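Local coordinates for protein Hsp70/Hsp90 co-chaperone CNS1 (Saccharomyces cerevisiae, PDB 6HFM) that acts as a co-chaperone of Hsp90 and Hsp70, binding both and stimulating the ATPase activity of the Hsp70 SSA1 but not that of Hsp90, at residues N4-I18 and I35-L47. Numbering follows the deposited sequence. Where two conformers were deposited one is given.
Sequences NKKIMLESAMTLRNI and IRLEDPMDFESQL
Arg16, just past the last turn of helix 4-15, reaches Phe43 O in the two type I turns spanning Asp39 to Ser45. From CB, CG stands anti to the carbonyl carbon (chi1 -70°), and the chain runs extended from CG to NE, which carries CD to 3.9 Å from Leu47 CD2. NE passes Leu47 CB and forms a salt bridge with Glu69. Both end nitrogens then grip one atom: Arg16 NH1 lies 2.8 Å from Phe43 O. Arg16 NH2 lies 2.9 Å from Phe43 O, and both bonds are bent. NH1 also donates to Ala12 O, although the donor stands above the carbonyl plane of Ala12. Ala12 O and Phe43 O, both in the guanidinium plane, should limit its rotation.

In the C-terminal wheel domain of Cns1, the Arg16 contact ties helix 4-15, the first of this fragment, to the turns that link the antiparallel strands 36-37 and 47-55. The helix ends in a Schellman motif at Asn17, a residue of the magnesium site.

One turn before Arg16, Ala12 CB fits against Leu37 CD1 and Phe43 CB. Leu9 CD1 meets Leu47 CD1 at 3.7 Å, the two side chains crossing at about a right angle, whereas Met13 and Ile35 touch tip to tip (CE to CD1, 3.7 Å). At the start of helix 4-15, a water donates to both Lys5 O and Pro40 O, and Met41 CE rests 3.4 Å from Lys5 CA.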
loop_
_atom_site.group_PDB
_atom_site.type_symbol
_atom_site.label_atom_id
_atom_site.label_comp_id
_atom_site.label_asym_id
_atom_site.label_seq_id
_atom_site.Cartn_x
_atom_site.Cartn_y
_atom_site.Cartn_z
ATOM N N ASN A 4 -27.444 2.083 2.957
ATOM C CA ASN A 4 -27.398 1.054 1.901
ATOM C C ASN A 4 -26.019 0.888 1.239
ATOM O O ASN A 4 -25.516 -0.234 1.137
ATOM C CB ASN A 4 -28.487 1.300 0.829
ATOM C CG ASN A 4 -28.676 2.776 0.487
ATOM O OD1 ASN A 4 -27.713 3.489 0.200
ATOM N ND2 ASN A 4 -29.925 3.237 0.522
ATOM N N LYS A 5 -25.422 1.999 0.805
ATOM C CA LYS A 5 -24.083 1.992 0.185
ATOM C C LYS A 5 -22.996 1.587 1.172
ATOM O O LYS A 5 -22.094 0.809 0.842
ATOM C CB LYS A 5 -23.745 3.368 -0.398
ATOM C CG LYS A 5 -22.453 3.386 -1.206
ATOM C CD LYS A 5 -21.991 4.791 -1.563
ATOM C CE LYS A 5 -22.643 5.321 -2.827
ATOM N NZ LYS A 5 -21.914 6.518 -3.327
ATOM N N LYS A 6 -23.097 2.124 2.381
ATOM C CA LYS A 6 -22.108 1.892 3.420
ATOM C C LYS A 6 -22.115 0.429 3.890
ATOM O O LYS A 6 -21.059 -0.190 4.019
ATOM C CB LYS A 6 -22.342 2.867 4.579
ATOM C CG LYS A 6 -22.120 4.320 4.168
ATOM C CD LYS A 6 -22.512 5.312 5.251
ATOM C CE LYS A 6 -22.245 6.742 4.800
ATOM N NZ LYS A 6 -22.603 7.734 5.852
ATOM N N ILE A 7 -23.304 -0.133 4.102
ATOM C CA ILE A 7 -23.425 -1.529 4.525
ATOM C C ILE A 7 -22.964 -2.487 3.414
ATOM O O ILE A 7 -22.347 -3.513 3.708
ATOM C CB ILE A 7 -24.860 -1.861 5.019
ATOM C CG1 ILE A 7 -25.199 -1.044 6.284
ATOM C CG2 ILE A 7 -25.028 -3.349 5.305
ATOM C CD1 ILE A 7 -24.447 -1.431 7.547
ATOM N N MET A 8 -23.247 -2.154 2.153
ATOM C CA MET A 8 -22.762 -2.965 1.027
ATOM C C MET A 8 -21.238 -2.999 0.983
ATOM O O MET A 8 -20.646 -4.062 0.783
ATOM C CB MET A 8 -23.281 -2.434 -0.311
ATOM C CG MET A 8 -22.798 -3.219 -1.529
ATOM S SD MET A 8 -23.315 -4.944 -1.536
ATOM C CE MET A 8 -25.014 -4.711 -2.041
ATOM N N LEU A 9 -20.610 -1.836 1.146
ATOM C CA LEU A 9 -19.152 -1.765 1.134
ATOM C C LEU A 9 -18.536 -2.609 2.249
ATOM O O LEU A 9 -17.591 -3.355 2.002
ATOM C CB LEU A 9 -18.676 -0.313 1.258
ATOM C CG LEU A 9 -17.165 -0.064 1.221
ATOM C CD1 LEU A 9 -16.543 -0.594 -0.063
ATOM C CD2 LEU A 9 -16.883 1.421 1.374
ATOM N N GLU A 10 -19.083 -2.492 3.461
ATOM C CA GLU A 10 -18.630 -3.287 4.609
ATOM C C GLU A 10 -18.745 -4.790 4.337
ATOM O O GLU A 10 -17.801 -5.541 4.572
ATOM C CB GLU A 10 -19.428 -2.934 5.876
ATOM C CG GLU A 10 -19.097 -1.569 6.468
ATOM C CD GLU A 10 -20.003 -1.173 7.632
ATOM O OE1 GLU A 10 -19.884 -0.024 8.112
ATOM O OE2 GLU A 10 -20.833 -1.999 8.076
ATOM N N SER A 11 -19.905 -5.216 3.844
ATOM C CA SER A 11 -20.146 -6.629 3.526
ATOM C C SER A 11 -19.230 -7.130 2.401
ATOM O O SER A 11 -18.767 -8.275 2.432
ATOM C CB SER A 11 -21.613 -6.858 3.147
ATOM O OG SER A 11 -22.476 -6.536 4.230
ATOM N N ALA A 12 -18.964 -6.261 1.427
ATOM C CA ALA A 12 -18.067 -6.580 0.316
ATOM C C ALA A 12 -16.602 -6.687 0.747
ATOM O O ALA A 12 -15.858 -7.520 0.223
ATOM C CB ALA A 12 -18.210 -5.542 -0.781
ATOM N N MET A 13 -16.192 -5.839 1.691
ATOM C CA MET A 13 -14.817 -5.868 2.200
ATOM C C MET A 13 -14.553 -7.068 3.120
ATOM O O MET A 13 -13.460 -7.630 3.071
ATOM C CB MET A 13 -14.459 -4.539 2.871
ATOM C CG MET A 13 -14.275 -3.401 1.868
ATOM S SD MET A 13 -13.926 -1.796 2.616
ATOM C CE MET A 13 -12.271 -2.063 3.246
ATOM N N THR A 14 -15.543 -7.482 3.922
ATOM C CA THR A 14 -15.400 -8.671 4.766
ATOM C C THR A 14 -15.318 -9.940 3.907
ATOM O O THR A 14 -14.566 -10.859 4.224
ATOM C CB THR A 14 -16.546 -8.785 5.797
ATOM O OG1 THR A 14 -16.662 -7.553 6.523
ATOM C CG2 THR A 14 -16.282 -9.915 6.785
ATOM N N LEU A 15 -16.078 -9.982 2.809
ATOM C CA LEU A 15 -15.986 -11.104 1.861
ATOM C C LEU A 15 -14.570 -11.236 1.305
ATOM O O LEU A 15 -14.057 -12.341 1.148
ATOM C CB LEU A 15 -16.970 -10.924 0.700
ATOM C CG LEU A 15 -16.951 -12.011 -0.381
ATOM C CD1 LEU A 15 -17.490 -13.328 0.163
ATOM C CD2 LEU A 15 -17.745 -11.557 -1.593
ATOM N N ARG A 16 -13.948 -10.092 1.027
ATOM C CA ARG A 16 -12.569 -10.021 0.535
ATOM C C ARG A 16 -11.490 -10.244 1.621
ATOM O O ARG A 16 -10.297 -10.146 1.324
ATOM C CB ARG A 16 -12.346 -8.660 -0.136
ATOM C CG ARG A 16 -13.074 -8.465 -1.462
ATOM C CD ARG A 16 -13.047 -7.002 -1.858
ATOM N NE ARG A 16 -13.449 -6.733 -3.237
ATOM C CZ ARG A 16 -14.701 -6.711 -3.691
ATOM N NH1 ARG A 16 -15.731 -7.023 -2.902
ATOM N NH2 ARG A 16 -14.922 -6.418 -4.976
ATOM N N ASN A 17 -11.913 -10.515 2.862
ATOM C CA ASN A 17 -11.025 -10.783 4.001
ATOM C C ASN A 17 -10.029 -9.645 4.270
ATOM O O ASN A 17 -8.899 -9.891 4.684
ATOM C CB ASN A 17 -10.293 -12.118 3.803
ATOM C CG ASN A 17 -9.692 -12.655 5.093
ATOM O OD1 ASN A 17 -10.253 -12.474 6.173
ATOM N ND2 ASN A 17 -8.539 -13.307 4.984
ATOM N N ILE A 18 -10.472 -8.405 4.064
ATOM C CA ILE A 18 -9.589 -7.236 4.215
ATOM C C ILE A 18 -9.472 -6.851 5.694
ATOM O O ILE A 18 -10.479 -6.654 6.387
ATOM C CB ILE A 18 -10.078 -6.026 3.382
ATOM C CG1 ILE A 18 -9.938 -6.334 1.891
ATOM C CG2 ILE A 18 -9.280 -4.758 3.709
ATOM C CD1 ILE A 18 -10.707 -5.401 0.984
ATOM N N ILE A 35 -12.897 5.432 -0.371
ATOM C CA ILE A 35 -12.792 4.014 -0.732
ATOM C C ILE A 35 -14.190 3.625 -1.198
ATOM O O ILE A 35 -15.179 4.031 -0.582
ATOM C CB ILE A 35 -12.283 3.128 0.447
ATOM C CG1 ILE A 35 -12.221 1.642 0.047
ATOM C CG2 ILE A 35 -13.126 3.320 1.703
ATOM C CD1 ILE A 35 -11.451 0.768 1.022
ATOM N N ARG A 36 -14.283 2.894 -2.307
ATOM C CA ARG A 36 -15.593 2.575 -2.889
ATOM C C ARG A 36 -15.548 1.392 -3.845
ATOM O O ARG A 36 -14.496 1.071 -4.397
ATOM C CB ARG A 36 -16.153 3.798 -3.635
ATOM C CG ARG A 36 -15.444 4.135 -4.938
ATOM C CD ARG A 36 -15.985 5.425 -5.541
ATOM N NE ARG A 36 -15.863 5.429 -7.000
ATOM C CZ ARG A 36 -14.728 5.609 -7.675
ATOM N NH1 ARG A 36 -13.572 5.806 -7.044
ATOM N NH2 ARG A 36 -14.746 5.590 -9.005
ATOM N N LEU A 37 -16.708 0.765 -4.021
ATOM C CA LEU A 37 -16.952 -0.152 -5.132
ATOM C C LEU A 37 -17.273 0.678 -6.367
ATOM O O LEU A 37 -18.041 1.641 -6.280
ATOM C CB LEU A 37 -18.130 -1.076 -4.816
ATOM C CG LEU A 37 -17.898 -2.081 -3.683
ATOM C CD1 LEU A 37 -19.220 -2.646 -3.172
ATOM C CD2 LEU A 37 -16.975 -3.201 -4.140
ATOM N N GLU A 38 -16.704 0.292 -7.508
ATOM C CA GLU A 38 -16.928 1.012 -8.770
ATOM C C GLU A 38 -18.420 1.129 -9.079
ATOM O O GLU A 38 -18.890 2.191 -9.484
ATOM C CB GLU A 38 -16.178 0.342 -9.922
ATOM C CG GLU A 38 -16.085 1.204 -11.169
ATOM C CD GLU A 38 -15.037 0.723 -12.159
ATOM O OE1 GLU A 38 -14.596 1.559 -12.981
ATOM O OE2 GLU A 38 -14.658 -0.474 -12.132
ATOM N N ASP A 39 -19.155 0.037 -8.855
ATOM C CA ASP A 39 -20.618 0.037 -8.901
ATOM C C ASP A 39 -21.095 -0.157 -7.464
ATOM O O ASP A 39 -20.975 -1.260 -6.936
ATOM C CB ASP A 39 -21.128 -1.092 -9.802
ATOM C CG ASP A 39 -20.833 -0.851 -11.274
ATOM O OD1 ASP A 39 -21.131 -1.749 -12.092
ATOM O OD2 ASP A 39 -20.307 0.232 -11.624
ATOM N N PRO A 40 -21.620 0.905 -6.817
ATOM C CA PRO A 40 -21.848 0.839 -5.357
ATOM C C PRO A 40 -22.783 -0.265 -4.848
ATOM O O PRO A 40 -22.663 -0.665 -3.692
ATOM C CB PRO A 40 -22.445 2.212 -5.029
ATOM C CG PRO A 40 -22.034 3.096 -6.138
ATOM C CD PRO A 40 -21.970 2.233 -7.356
ATOM N N MET A 41 -23.699 -0.745 -5.691
ATOM C CA MET A 41 -24.620 -1.826 -5.304
ATOM C C MET A 41 -24.243 -3.207 -5.860
ATOM O O MET A 41 -25.067 -4.122 -5.845
ATOM C CB MET A 41 -26.058 -1.443 -5.690
ATOM C CG MET A 41 -26.593 -0.265 -4.893
ATOM S SD MET A 41 -26.721 -0.642 -3.132
ATOM C CE MET A 41 -25.791 0.718 -2.456
ATOM N N ASP A 42 -22.994 -3.371 -6.301
ATOM C CA ASP A 42 -22.505 -4.643 -6.837
ATOM C C ASP A 42 -21.202 -5.024 -6.137
ATOM O O ASP A 42 -20.152 -4.456 -6.431
ATOM C CB ASP A 42 -22.292 -4.526 -8.349
ATOM C CG ASP A 42 -21.773 -5.812 -8.988
ATOM O OD1 ASP A 42 -21.673 -6.855 -8.306
ATOM O OD2 ASP A 42 -21.467 -5.772 -10.200
ATOM N N PHE A 43 -21.269 -6.003 -5.233
ATOM C CA PHE A 43 -20.082 -6.434 -4.470
ATOM C C PHE A 43 -18.918 -6.962 -5.339
ATOM O O PHE A 43 -17.769 -6.937 -4.890
ATOM C CB PHE A 43 -20.454 -7.486 -3.406
ATOM C CG PHE A 43 -20.556 -8.896 -3.943
ATOM C CD1 PHE A 43 -19.427 -9.712 -4.015
ATOM C CD2 PHE A 43 -21.775 -9.414 -4.371
ATOM C CE1 PHE A 43 -19.507 -11.003 -4.518
ATOM C CE2 PHE A 43 -21.860 -10.705 -4.871
ATOM C CZ PHE A 43 -20.729 -11.501 -4.945
ATOM N N GLU A 44 -19.231 -7.474 -6.536
ATOM C CA GLU A 44 -18.252 -8.023 -7.493
ATOM C C GLU A 44 -17.474 -6.983 -8.267
ATOM O O GLU A 44 -16.457 -7.317 -8.878
ATOM C CB GLU A 44 -18.943 -8.850 -8.589
ATOM C CG GLU A 44 -19.438 -10.221 -8.219
ATOM C CD GLU A 44 -19.650 -11.067 -9.467
ATOM O OE1 GLU A 44 -20.102 -10.524 -10.514
ATOM O OE2 GLU A 44 -19.338 -12.263 -9.409
ATOM N N SER A 45 -17.985 -5.753 -8.321
ATOM C CA SER A 45 -17.302 -4.691 -9.056
ATOM C C SER A 45 -15.980 -4.372 -8.368
ATOM O O SER A 45 -15.731 -4.804 -7.236
ATOM C CB SER A 45 -18.187 -3.447 -9.195
ATOM O OG SER A 45 -18.426 -2.797 -7.965
ATOM N N GLN A 46 -15.120 -3.638 -9.063
ATOM C CA GLN A 46 -13.771 -3.388 -8.560
ATOM C C GLN A 46 -13.795 -2.459 -7.352
ATOM O O GLN A 46 -14.353 -1.366 -7.410
ATOM C CB GLN A 46 -12.876 -2.802 -9.653
ATOM C CG GLN A 46 -12.644 -3.755 -10.811
ATOM C CD GLN A 46 -11.927 -3.109 -11.980
ATOM O OE1 GLN A 46 -10.970 -2.349 -11.801
ATOM N NE2 GLN A 46 -12.382 -3.419 -13.194
ATOM N N LEU A 47 -13.218 -2.931 -6.251
ATOM C CA LEU A 47 -12.929 -2.097 -5.090
ATOM C C LEU A 47 -11.768 -1.161 -5.425
ATOM O O LEU A 47 -10.741 -1.595 -5.947
ATOM C CB LEU A 47 -12.586 -2.967 -3.884
ATOM C CG LEU A 47 -12.372 -2.264 -2.542
ATOM C CD1 LEU A 47 -13.609 -1.507 -2.083
ATOM C CD2 LEU A 47 -11.944 -3.268 -1.481
HETATM O O HOH W 1 -20.976 0.436 -1.718
#